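Local coordinates for protein plasma serine protease inhibitor (PDB 3DY0) that inhibits serine proteases in blood plasma and other body fluids in a heparin-dependent manner, binding irreversibly to their active-site serine, at residues 280-284 with 285-289; 54-58 with 59-63; 320-323 with 324-327; 146-149 with 150-153; 103-107 with 108-112. All coordinates share one frame; numbering follows the deposited sequence. Where two conformers were deposited one is given.

All five contacts are local, and none lies wholly in the core: contacts 1 to 4 are partly buried, whereas contact 5 sits at the surface. Contact 1 packs on helix 49-58, the end of which is contact 2, and the two touch through Gln54. In both, a glycine of positive phi follows a helical or 3-10 turn, with leucines or isoleucine packed against it. Contact 5 is the complementary case, the start of helix 107-117. Contact 3 opens strand 323-335 and contact 4 packs on it, Ala327 meeting Lys147 and Ile148. Their chemistry differs: contact 3 is a salt bridge in a tight turn, contact 4 a water-bridged loop. Contacts 1 and 3 have centres about 32 Å apart.

Contact 1: residues 280-284 with 285-289; sequences KVLPS and LGISN
The carbonyl of Leu282 is where the backbone closes, its oxygen accepting from Leu285 N at 2.7 Å and from Ile287 N at 3.2 Å. The two donors come from opposite faces of the carbonyl plane, so the oxygen is clasped between them. One residue further on, Gly286 N donates to Pro283 O at 3.0 Å, and the positive phi of Gly286 (84°) reverses the chain after the 3-10 residues 282-284.

The side chains follow this bend. Leu282 CB rests against Ile287 CB at 4.0 Å, while its branch CD2 comes only loosely to Leu285 CD2, 4.5 Å away. With CG anti to its carbonyl carbon (chi1 -83°), Leu285 lays CD1 back along the Ser284 carbonyl. The Pro283 ring covers Ile287 O, with CG 3.6 Å from that oxygen, and its CB meets Ser288 CB. Outside the turn, Leu285 reaches Phe12, Ile287 packs on Ile55, and Gln54 OE1 accepts from both Ser288 N and Asn289 N. The 6→1 bond from Ile287 N to Leu282 O, the 5→2 bond from Gly286 N to Pro283 O and the positive phi of Gly286 fit a Schellman motif, here following 3-10 residues.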
loop_
_atom_site.group_PDB
_atom_site.type_symbol
_atom_site.label_atom_id
_atom_site.label_comp_id
_atom_site.label_asym_id
_atom_site.label_seq_id
_atom_site.Cartn_x
_atom_site.Cartn_y
_atom_site.Cartn_z
ATOM N N LYS A 280 -13.531 -4.621 -6.778
ATOM C CA LYS A 280 -14.340 -5.695 -6.211
ATOM C C LYS A 280 -14.285 -5.671 -4.688
ATOM O O LYS A 280 -15.129 -6.269 -4.016
ATOM C CB LYS A 280 -13.844 -7.050 -6.719
ATOM C CG LYS A 280 -13.923 -7.214 -8.226
ATOM N N VAL A 281 -13.300 -4.956 -4.153
ATOM C CA VAL A 281 -13.085 -4.868 -2.715
ATOM C C VAL A 281 -13.604 -3.593 -2.054
ATOM O O VAL A 281 -14.230 -3.643 -0.995
ATOM C CB VAL A 281 -11.572 -4.984 -2.400
ATOM C CG1 VAL A 281 -11.341 -4.962 -0.903
ATOM C CG2 VAL A 281 -11.010 -6.262 -3.020
ATOM N N LEU A 282 -13.344 -2.451 -2.679
ATOM C CA LEU A 282 -13.754 -1.176 -2.104
ATOM C C LEU A 282 -15.233 -1.038 -1.740
ATOM O O LEU A 282 -15.582 -0.284 -0.828
ATOM C CB LEU A 282 -13.286 -0.034 -3.010
ATOM C CG LEU A 282 -11.755 0.099 -2.978
ATOM C CD1 LEU A 282 -11.289 1.092 -4.023
ATOM C CD2 LEU A 282 -11.309 0.532 -1.587
ATOM N N PRO A 283 -16.131 -1.740 -2.449
ATOM C CA PRO A 283 -17.533 -1.592 -2.055
ATOM C C PRO A 283 -17.725 -2.011 -0.590
ATOM O O PRO A 283 -18.689 -1.605 0.059
ATOM C CB PRO A 283 -18.257 -2.509 -3.034
ATOM C CG PRO A 283 -17.452 -2.334 -4.279
ATOM C CD PRO A 283 -16.021 -2.391 -3.767
ATOM N N SER A 284 -16.793 -2.815 -0.074
ATOM C CA SER A 284 -16.853 -3.272 1.314
ATOM C C SER A 284 -16.597 -2.114 2.270
ATOM O O SER A 284 -16.910 -2.197 3.460
ATOM C CB SER A 284 -15.821 -4.376 1.568
ATOM O OG SER A 284 -16.166 -5.557 0.872
ATOM N N LEU A 285 -16.006 -1.046 1.744
ATOM C CA LEU A 285 -15.726 0.148 2.529
ATOM C C LEU A 285 -16.725 1.243 2.163
ATOM O O LEU A 285 -16.537 2.415 2.498
ATOM C CB LEU A 285 -14.298 0.646 2.274
ATOM C CG LEU A 285 -13.189 -0.032 3.086
ATOM C CD1 LEU A 285 -13.072 -1.494 2.694
ATOM C CD2 LEU A 285 -11.875 0.700 2.851
ATOM N N GLY A 286 -17.785 0.850 1.463
ATOM C CA GLY A 286 -18.808 1.803 1.076
ATOM C C GLY A 286 -18.520 2.593 -0.186
ATOM O O GLY A 286 -19.296 3.477 -0.552
ATOM N N ILE A 287 -17.410 2.296 -0.851
ATOM C CA ILE A 287 -17.053 3.001 -2.081
ATOM C C ILE A 287 -17.515 2.128 -3.240
ATOM O O ILE A 287 -16.828 1.183 -3.634
ATOM C CB ILE A 287 -15.532 3.229 -2.167
ATOM C CG1 ILE A 287 -15.079 4.059 -0.964
ATOM C CG2 ILE A 287 -15.182 3.944 -3.464
ATOM C CD1 ILE A 287 -13.575 4.219 -0.845
ATOM N N SER A 288 -18.677 2.459 -3.798
ATOM C CA SER A 288 -19.243 1.651 -4.871
ATOM C C SER A 288 -19.744 2.384 -6.114
ATOM O O SER A 288 -19.535 1.921 -7.232
ATOM C CB SER A 288 -20.391 0.810 -4.306
ATOM O OG SER A 288 -21.461 1.643 -3.879
ATOM N N ASN A 289 -20.402 3.520 -5.926
ATOM C CA ASN A 289 -20.964 4.257 -7.057
ATOM C C ASN A 289 -20.003 4.592 -8.188
ATOM O O ASN A 289 -20.366 4.529 -9.364
ATOM C CB ASN A 289 -21.630 5.539 -6.553
ATOM C CG ASN A 289 -22.945 5.274 -5.850
ATOM O OD1 ASN A 289 -23.097 4.276 -5.139
ATOM N ND2 ASN A 289 -23.905 6.174 -6.039
#

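Contact 2: residues 54-58 with 59-63; sequences QILEG and LGLNL
Leu59 folds back over the last turn of helix 49-58 and can be traced atom by atom. Its N donates to Ile55 O at 3.1 Å and, weakly, to Leu56 O. CB is equally far, 3.6 Å, from Leu56 O and Ile55 O, lying to one side of the pair. CG, placed beside the backbone N by a chi1 of -73°, comes closer, 3.3 Å from Ile55 O. At the tip, Leu59 CD1 stays near Ile55 O and also makes an apolar contact. That contact, Leu59 CD1 to Ile55 CG2 at 4.2 Å, reaches one helical turn back.

Beyond Leu59 the chain turns at Gly60, whose phi is 95°. Gly60 N donates to Glu57 O at 3.0 Å, approaching from above the carbonyl plane, and Leu61 N donates to Leu56 O at 3.1 Å. These two bonds around a residue of positive phi define a Schellman motif. A water bridges the turn, donating to both Glu57 O and Leu61 O. On the inner side, Leu61 in one of its two conformers brings CD2 to 4.3 Å from Leu56 CD2.

The leucines thus form an apolar patch between two helices: Leu56, Leu59 and Leu61 all touch Leu71 of helix 65-81, while Ile55 and Leu59 face helix 33-45 through Leu43 and Leu40.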
loop_
_atom_site.group_PDB
_atom_site.type_symbol
_atom_site.label_atom_id
_atom_site.label_comp_id
_atom_site.label_asym_id
_atom_site.label_seq_id
_atom_site.Cartn_x
_atom_site.Cartn_y
_atom_site.Cartn_z
ATOM N N GLN A 54 -19.045 8.921 -0.847
ATOM C CA GLN A 54 -18.585 7.584 -0.492
ATOM C C GLN A 54 -17.071 7.510 -0.426
ATOM O O GLN A 54 -16.517 6.868 0.463
ATOM C CB GLN A 54 -19.087 6.551 -1.496
ATOM C CG GLN A 54 -20.596 6.451 -1.591
ATOM C CD GLN A 54 -21.027 5.370 -2.556
ATOM O OE1 GLN A 54 -20.283 5.011 -3.465
ATOM N NE2 GLN A 54 -22.238 4.851 -2.371
ATOM N N ILE A 55 -16.399 8.163 -1.368
ATOM C CA ILE A 55 -14.940 8.131 -1.375
ATOM C C ILE A 55 -14.354 8.822 -0.146
ATOM O O ILE A 55 -13.461 8.280 0.506
ATOM C CB ILE A 55 -14.366 8.780 -2.651
ATOM C CG1 ILE A 55 -14.777 7.965 -3.879
ATOM C CG2 ILE A 55 -12.839 8.844 -2.562
ATOM C CD1 ILE A 55 -14.446 8.631 -5.198
ATOM N N LEU A 56 -14.855 10.009 0.182
ATOM C CA LEU A 56 -14.333 10.718 1.345
ATOM C C LEU A 56 -14.639 9.978 2.644
ATOM O O LEU A 56 -13.789 9.892 3.531
ATOM C CB LEU A 56 -14.894 12.143 1.400
ATOM C CG LEU A 56 -14.541 13.042 0.212
ATOM C CD1 LEU A 56 -15.083 14.443 0.463
ATOM C CD2 LEU A 56 -13.033 13.089 0.024
ATOM N N GLU A 57 -15.849 9.437 2.762
ATOM C CA GLU A 57 -16.210 8.705 3.968
ATOM C C GLU A 57 -15.391 7.421 4.062
ATOM O O GLU A 57 -14.998 7.009 5.152
ATOM C CB GLU A 57 -17.706 8.380 3.976
ATOM C CG GLU A 57 -18.597 9.608 4.079
ATOM C CD GLU A 57 -20.053 9.260 4.331
ATOM O OE1 GLU A 57 -20.892 10.185 4.331
ATOM O OE2 GLU A 57 -20.359 8.065 4.536
ATOM N N GLY A 58 -15.124 6.804 2.914
ATOM C CA GLY A 58 -14.340 5.581 2.895
ATOM C C GLY A 58 -12.913 5.809 3.359
ATOM O O GLY A 58 -12.277 4.916 3.928
ATOM N N LEU A 59 -12.408 7.012 3.112
ATOM C CA LEU A 59 -11.055 7.381 3.511
ATOM C C LEU A 59 -11.006 7.736 4.995
ATOM O O LEU A 59 -9.929 7.962 5.554
ATOM C CB LEU A 59 -10.566 8.566 2.672
ATOM C CG LEU A 59 -10.209 8.236 1.218
ATOM C CD1 LEU A 59 -9.916 9.514 0.445
ATOM C CD2 LEU A 59 -9.000 7.305 1.198
ATOM N N GLY A 60 -12.176 7.797 5.622
ATOM C CA GLY A 60 -12.240 8.109 7.039
ATOM C C GLY A 60 -12.483 9.564 7.399
ATOM O O GLY A 60 -12.321 9.950 8.560
ATOM N N LEU A 61 -12.861 10.378 6.418
ATOM C CA LEU A 61 -13.130 11.789 6.672
ATOM C C LEU A 61 -14.576 12.008 7.089
ATOM O O LEU A 61 -15.445 11.180 6.814
ATOM C CB LEU A 61 -12.850 12.633 5.426
ATOM C CG LEU A 61 -11.403 12.997 5.094
ATOM C CD1 LEU A 61 -10.607 11.744 4.768
ATOM C CD2 LEU A 61 -11.396 13.961 3.919
ATOM N N ASN A 62 -14.825 13.128 7.759
ATOM C CA ASN A 62 -16.170 13.474 8.189
ATOM C C ASN A 62 -16.788 14.341 7.093
ATOM O O ASN A 62 -16.270 14.384 5.973
ATOM C CB ASN A 62 -16.142 14.214 9.535
ATOM C CG ASN A 62 -15.327 15.494 9.494
ATOM O OD1 ASN A 62 -15.126 16.141 10.525
ATOM N ND2 ASN A 62 -14.862 15.870 8.312
ATOM N N LEU A 63 -17.879 15.034 7.402
ATOM C CA LEU A 63 -18.553 15.866 6.408
ATOM C C LEU A 63 -18.069 17.314 6.345
ATOM O O LEU A 63 -18.637 18.128 5.614
ATOM C CB LEU A 63 -20.064 15.847 6.658
HETATM O O HOH W 1 -15.720 8.151 7.606
#

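Contact 3: residues 320-323 with 324-327; sequences DESG and TRAA
Asp320 and Arg325 are joined by a two-pronged salt bridge across the turn. Arg325 NH1 donates to Asp320 OD2 at 2.7 Å and NH2 to Asp320 OD1 at 3.1 Å, so the guanidinium grips end-on with one nitrogen for each oxygen. The planes of the two groups stand 45° apart, and both nitrogens approach from above the carboxylate plane although the carboxylate lies at the guanidinium edge. The arginine chain bends at chi2 and chi3, which carries its end back along the strand to the turn. NH1 has a second anionic partner, Glu318 OE2, and two carboxylates beside it probably stabilise the protonated guanidinium.

Hydrogen bonds to the same carboxylate form the second group. Besides Arg325, OD1 accepts from Ser322 OG at 3.0 Å, in the serine conformer described, and from Gly323 N at 3.1 Å, the latter nearly along its C-O axis; Ser322 N adds a weak bond. Acceptance from the backbone N three residues on is an Asx motif. It depends on Asp320 holding CG between its own N and carbonyl carbon (chi1 58°), which points the carboxylate across the turn.

Backbone pairing comes third: Asp320 N donates to Gly323 O at 3.1 Å, and Arg325 pairs with Glu318.

Thr324 OG1 is held from outside by Tyr223 OH, and Thr324 and Ala326 pack on the bound peptide. The alanine-rich, hinge-like sequence of this cleaved serpin identifies 323-335 as the N-terminal side of the reactive centre loop, inserted antiparallel between strands 307-319 and 159-172.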
loop_
_atom_site.group_PDB
_atom_site.type_symbol
_atom_site.label_atom_id
_atom_site.label_comp_id
_atom_site.label_asym_id
_atom_site.label_seq_id
_atom_site.Cartn_x
_atom_site.Cartn_y
_atom_site.Cartn_z
ATOM N N ASP A 320 15.592 -8.961 3.407
ATOM C CA ASP A 320 16.759 -9.818 3.555
ATOM C C ASP A 320 17.711 -9.289 4.619
ATOM O O ASP A 320 17.358 -8.396 5.387
ATOM C CB ASP A 320 17.483 -10.022 2.216
ATOM C CG ASP A 320 17.930 -8.726 1.568
ATOM O OD1 ASP A 320 18.070 -7.700 2.267
ATOM O OD2 ASP A 320 18.163 -8.748 0.336
ATOM N N GLU A 321 18.916 -9.843 4.673
ATOM C CA GLU A 321 19.871 -9.430 5.688
ATOM C C GLU A 321 20.314 -7.974 5.624
ATOM O O GLU A 321 20.614 -7.373 6.652
ATOM C CB GLU A 321 21.105 -10.343 5.647
ATOM C CG GLU A 321 20.823 -11.793 6.012
ATOM C CD GLU A 321 20.444 -12.654 4.818
ATOM O OE1 GLU A 321 20.100 -12.099 3.753
ATOM O OE2 GLU A 321 20.486 -13.897 4.954
ATOM N N SER A 322 20.344 -7.402 4.424
ATOM C CA SER A 322 20.783 -6.020 4.260
ATOM C C SER A 322 19.699 -4.971 4.480
ATOM O O SER A 322 19.989 -3.869 4.943
ATOM C CB SER A 322 21.393 -5.823 2.869
ATOM O OG SER A 322 20.398 -5.889 1.865
ATOM N N GLY A 323 18.455 -5.297 4.146
ATOM C CA GLY A 323 17.397 -4.323 4.328
ATOM C C GLY A 323 16.084 -4.734 3.704
ATOM O O GLY A 323 15.703 -5.900 3.752
ATOM N N THR A 324 15.403 -3.761 3.107
ATOM C CA THR A 324 14.104 -3.992 2.487
ATOM C C THR A 324 13.884 -3.156 1.234
ATOM O O THR A 324 14.308 -2.008 1.159
ATOM C CB THR A 324 12.959 -3.642 3.483
ATOM O OG1 THR A 324 13.019 -4.519 4.613
ATOM C CG2 THR A 324 11.586 -3.757 2.812
ATOM N N ARG A 325 13.247 -3.762 0.240
ATOM C CA ARG A 325 12.862 -3.050 -0.972
ATOM C C ARG A 325 11.372 -3.332 -1.057
ATOM O O ARG A 325 10.942 -4.470 -0.866
ATOM C CB ARG A 325 13.550 -3.593 -2.229
ATOM C CG ARG A 325 14.949 -3.053 -2.468
ATOM C CD ARG A 325 15.940 -3.728 -1.552
ATOM N NE ARG A 325 15.885 -5.174 -1.731
ATOM C CZ ARG A 325 16.438 -6.052 -0.906
ATOM N NH1 ARG A 325 16.330 -7.350 -1.158
ATOM N NH2 ARG A 325 17.095 -5.634 0.169
ATOM N N ALA A 326 10.586 -2.292 -1.304
ATOM C CA ALA A 326 9.142 -2.447 -1.422
ATOM C C ALA A 326 8.646 -1.467 -2.465
ATOM O O ALA A 326 9.165 -0.357 -2.594
ATOM C CB ALA A 326 8.456 -2.180 -0.083
ATOM N N ALA A 327 7.633 -1.873 -3.214
ATOM C CA ALA A 327 7.097 -0.996 -4.237
ATOM C C ALA A 327 5.660 -1.362 -4.511
ATOM O O ALA A 327 5.221 -2.459 -4.196
ATOM C CB ALA A 327 7.912 -1.121 -5.513
#

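Contact 4: residues 146-149 with 150-153; sequences GKIV and DLLK
Ile148 and Leu151 face one way from the loop, Val149 and Asp150 the other. The bonds from CA to CB of Ile148 and Leu151 diverge by only about 40°, which lets Ile148 CG2 come alongside Leu151 CB at 4.4 Å. This is a loose apolar touch, and each side chain finds further cover in Val140 of helix 129-143. Leu151 extends CG anti to its backbone N (chi1 175°), toward Ala329 of strand 323-335.

Across the backbone, the CB directions of Val149 and Asp150 lie about 43° apart. Asp150 has left-handed backbone angles, and its CB lies 3.1 Å from Val149 O. Lys153 runs out extended and then bends at its last torsion, bringing NZ to Asp150 O at 2.8 Å.

No hydrogen bond joins the two halves directly. Instead one water donates to Ile148 O at 2.8 Å and accepts from Leu151 N at 3.1 Å, bridging the bend. Further bonds run from Ile148 N to Thr144 OG1 and from Leu152 N to Asn137 OD1. The chemistry is consistent with a loop held by these bonds, the water and inward apolar side chains, with the lysine ammonium bonded to the Asp150 carbonyl, not to the Asp150 carboxylate.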
loop_
_atom_site.group_PDB
_atom_site.type_symbol
_atom_site.label_atom_id
_atom_site.label_comp_id
_atom_site.label_asym_id
_atom_site.label_seq_id
_atom_site.Cartn_x
_atom_site.Cartn_y
_atom_site.Cartn_z
ATOM N N GLY A 146 11.986 -1.344 -11.702
ATOM C CA GLY A 146 11.795 -2.719 -12.128
ATOM C C GLY A 146 11.055 -3.650 -11.188
ATOM O O GLY A 146 10.920 -4.833 -11.484
ATOM N N LYS A 147 10.559 -3.131 -10.068
ATOM C CA LYS A 147 9.856 -3.975 -9.107
ATOM C C LYS A 147 8.400 -4.268 -9.464
ATOM O O LYS A 147 7.899 -5.350 -9.166
ATOM C CB LYS A 147 9.941 -3.363 -7.708
ATOM C CG LYS A 147 11.367 -3.231 -7.173
ATOM C CD LYS A 147 12.100 -4.571 -7.161
ATOM C CE LYS A 147 13.506 -4.420 -6.580
ATOM N NZ LYS A 147 14.280 -5.694 -6.620
ATOM N N ILE A 148 7.714 -3.312 -10.086
ATOM C CA ILE A 148 6.326 -3.535 -10.481
ATOM C C ILE A 148 6.291 -3.676 -11.997
ATOM O O ILE A 148 6.349 -2.687 -12.730
ATOM C CB ILE A 148 5.396 -2.373 -10.054
ATOM C CG1 ILE A 148 5.434 -2.189 -8.530
ATOM C CG2 ILE A 148 3.965 -2.680 -10.487
ATOM C CD1 ILE A 148 4.917 -3.383 -7.738
ATOM N N VAL A 149 6.203 -4.915 -12.463
ATOM C CA VAL A 149 6.168 -5.190 -13.892
ATOM C C VAL A 149 4.787 -5.664 -14.325
ATOM O O VAL A 149 4.099 -6.371 -13.588
ATOM C CB VAL A 149 7.213 -6.263 -14.277
ATOM C CG1 VAL A 149 8.609 -5.782 -13.908
ATOM C CG2 VAL A 149 6.899 -7.573 -13.577
ATOM N N ASP A 150 4.389 -5.263 -15.527
ATOM C CA ASP A 150 3.092 -5.635 -16.080
ATOM C C ASP A 150 1.901 -5.301 -15.181
ATOM O O ASP A 150 1.035 -6.143 -14.949
ATOM C CB ASP A 150 3.084 -7.132 -16.407
ATOM C CG ASP A 150 4.051 -7.491 -17.523
ATOM O OD1 ASP A 150 4.291 -8.697 -17.735
ATOM O OD2 ASP A 150 4.567 -6.571 -18.192
ATOM N N LEU A 151 1.846 -4.070 -14.680
ATOM C CA LEU A 151 0.732 -3.667 -13.831
ATOM C C LEU A 151 -0.581 -3.948 -14.557
ATOM O O LEU A 151 -1.520 -4.500 -13.985
ATOM C CB LEU A 151 0.808 -2.172 -13.509
ATOM C CG LEU A 151 -0.394 -1.628 -12.730
ATOM C CD1 LEU A 151 -0.419 -2.229 -11.323
ATOM C CD2 LEU A 151 -0.315 -0.113 -12.658
ATOM N N LEU A 152 -0.628 -3.564 -15.829
ATOM C CA LEU A 152 -1.813 -3.745 -16.655
ATOM C C LEU A 152 -1.735 -5.004 -17.516
ATOM O O LEU A 152 -0.729 -5.255 -18.176
ATOM C CB LEU A 152 -2.000 -2.531 -17.570
ATOM C CG LEU A 152 -2.103 -1.159 -16.896
ATOM C CD1 LEU A 152 -2.116 -0.067 -17.955
ATOM C CD2 LEU A 152 -3.355 -1.098 -16.042
ATOM N N LYS A 153 -2.805 -5.791 -17.499
ATOM C CA LYS A 153 -2.880 -7.010 -18.296
ATOM C C LYS A 153 -4.214 -7.081 -19.029
ATOM O O LYS A 153 -5.260 -6.786 -18.457
ATOM C CB LYS A 153 -2.718 -8.250 -17.408
ATOM C CG LYS A 153 -1.310 -8.452 -16.878
ATOM C CD LYS A 153 -1.206 -9.735 -16.066
ATOM C CE LYS A 153 0.217 -9.970 -15.582
ATOM N NZ LYS A 153 0.675 -8.892 -14.663
HETATM O O HOH W 2 4.324 -2.164 -14.658
#

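Contact 5: residues 103-107 with 108-112; sequences VDLQD and TFVSA
Leu105 and Val110 carry the close-packed part, each directing its CB at the other segment. Their side chains cross at about a right angle: Val110 CG2 sits 3.8 Å from Leu105 CB and 4.0 Å from Leu105 CD1. The same methyl lies 3.6 Å from Gln106 O, because chi1 of Val110 (175°) turns CG2 toward the preceding loop and sends CG1 anti to the backbone N. Phe109, buried, packs on Leu97 and Leu45, and both Leu105 and Phe109 touch Ile300.

Here helix 107-117 begins, with Gln106 at the N-cap position. Its carbonyl starts the helical bonding: Val110 N donates to Gln106 O at 3.2 Å almost straight, N-H...O angle 172°, while Phe109 N adds a weak bond to that oxygen. Ser111 N repeats the pattern with Asp107 O at 3.0 Å.

The outer side is looser. Gln106 bends at chi2 so that its amide turns from the helix, and the side chain touches Asn302; its CB only reaches Thr108 OG1 at 4.0 Å. Asp107 and Thr108 stand exposed on the first turn, and the Asp107 carboxylate leads away from the helix it begins. A negative charge at this end would probably suit the helix dipole, although no side-chain bond joins Asp107 to residues 108-112.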
loop_
_atom_site.group_PDB
_atom_site.type_symbol
_atom_site.label_atom_id
_atom_site.label_comp_id
_atom_site.label_asym_id
_atom_site.label_seq_id
_atom_site.Cartn_x
_atom_site.Cartn_y
_atom_site.Cartn_z
ATOM N N VAL A 103 -10.532 12.021 -25.438
ATOM C CA VAL A 103 -11.037 12.443 -24.141
ATOM C C VAL A 103 -10.785 13.916 -23.864
ATOM O O VAL A 103 -9.699 14.436 -24.127
ATOM C CB VAL A 103 -10.398 11.619 -23.003
ATOM C CG1 VAL A 103 -11.041 11.975 -21.674
ATOM C CG2 VAL A 103 -10.551 10.142 -23.291
ATOM N N ASP A 104 -11.800 14.580 -23.323
ATOM C CA ASP A 104 -11.721 15.995 -22.994
ATOM C C ASP A 104 -11.864 16.167 -21.483
ATOM O O ASP A 104 -12.975 16.169 -20.954
ATOM C CB ASP A 104 -12.842 16.750 -23.719
ATOM C CG ASP A 104 -12.758 18.250 -23.531
ATOM O OD1 ASP A 104 -13.635 18.962 -24.066
ATOM O OD2 ASP A 104 -11.818 18.718 -22.854
ATOM N N LEU A 105 -10.738 16.302 -20.788
ATOM C CA LEU A 105 -10.760 16.464 -19.338
ATOM C C LEU A 105 -11.069 17.890 -18.911
ATOM O O LEU A 105 -10.705 18.844 -19.597
ATOM C CB LEU A 105 -9.418 16.040 -18.736
ATOM C CG LEU A 105 -8.997 14.587 -18.967
ATOM C CD1 LEU A 105 -7.690 14.317 -18.239
ATOM C CD2 LEU A 105 -10.085 13.652 -18.473
ATOM N N GLN A 106 -11.748 18.028 -17.774
ATOM C CA GLN A 106 -12.091 19.342 -17.240
ATOM C C GLN A 106 -10.810 20.087 -16.878
ATOM O O GLN A 106 -9.897 19.509 -16.277
ATOM C CB GLN A 106 -12.963 19.199 -15.989
ATOM C CG GLN A 106 -14.372 18.688 -16.242
ATOM C CD GLN A 106 -15.264 19.726 -16.899
ATOM O OE1 GLN A 106 -15.048 20.115 -18.045
ATOM N NE2 GLN A 106 -16.272 20.185 -16.167
ATOM N N ASP A 107 -10.749 21.366 -17.239
ATOM C CA ASP A 107 -9.578 22.194 -16.950
ATOM C C ASP A 107 -9.217 22.132 -15.468
ATOM O O ASP A 107 -8.051 21.969 -15.100
ATOM C CB ASP A 107 -9.839 23.666 -17.301
ATOM C CG ASP A 107 -10.080 23.900 -18.784
ATOM O OD1 ASP A 107 -9.927 22.961 -19.592
ATOM O OD2 ASP A 107 -10.420 25.054 -19.136
ATOM N N THR A 108 -10.234 22.272 -14.624
ATOM C CA THR A 108 -10.051 22.271 -13.178
ATOM C C THR A 108 -9.451 20.991 -12.609
ATOM O O THR A 108 -8.664 21.044 -11.665
ATOM C CB THR A 108 -11.382 22.558 -12.464
ATOM O OG1 THR A 108 -12.378 21.634 -12.921
ATOM C CG2 THR A 108 -11.843 23.979 -12.756
ATOM N N PHE A 109 -9.820 19.846 -13.174
ATOM C CA PHE A 109 -9.295 18.568 -12.699
ATOM C C PHE A 109 -7.819 18.439 -13.054
ATOM O O PHE A 109 -7.002 18.056 -12.223
ATOM C CB PHE A 109 -10.077 17.406 -13.313
ATOM C CG PHE A 109 -9.506 16.053 -12.988
ATOM C CD1 PHE A 109 -9.521 15.569 -11.682
ATOM C CD2 PHE A 109 -8.940 15.271 -13.984
ATOM C CE1 PHE A 109 -8.975 14.320 -11.379
ATOM C CE2 PHE A 109 -8.392 14.021 -13.692
ATOM C CZ PHE A 109 -8.411 13.547 -12.389
ATOM N N VAL A 110 -7.478 18.761 -14.296
ATOM C CA VAL A 110 -6.087 18.677 -14.719
ATOM C C VAL A 110 -5.209 19.620 -13.896
ATOM O O VAL A 110 -4.101 19.257 -13.500
ATOM C CB VAL A 110 -5.942 19.006 -16.218
ATOM C CG1 VAL A 110 -4.472 19.023 -16.607
ATOM C CG2 VAL A 110 -6.688 17.978 -17.041
ATOM N N SER A 111 -5.706 20.825 -13.633
ATOM C CA SER A 111 -4.954 21.806 -12.853
ATOM C C SER A 111 -4.754 21.343 -11.414
ATOM O O SER A 111 -3.672 21.500 -10.846
ATOM C CB SER A 111 -5.672 23.159 -12.864
ATOM O OG SER A 111 -5.656 23.735 -14.160
ATOM N N ALA A 112 -5.801 20.775 -10.823
ATOM C CA ALA A 112 -5.727 20.291 -9.451
ATOM C C ALA A 112 -4.738 19.135 -9.358
ATOM O O ALA A 112 -3.961 19.039 -8.407
ATOM C CB ALA A 112 -7.105 19.840 -8.982
#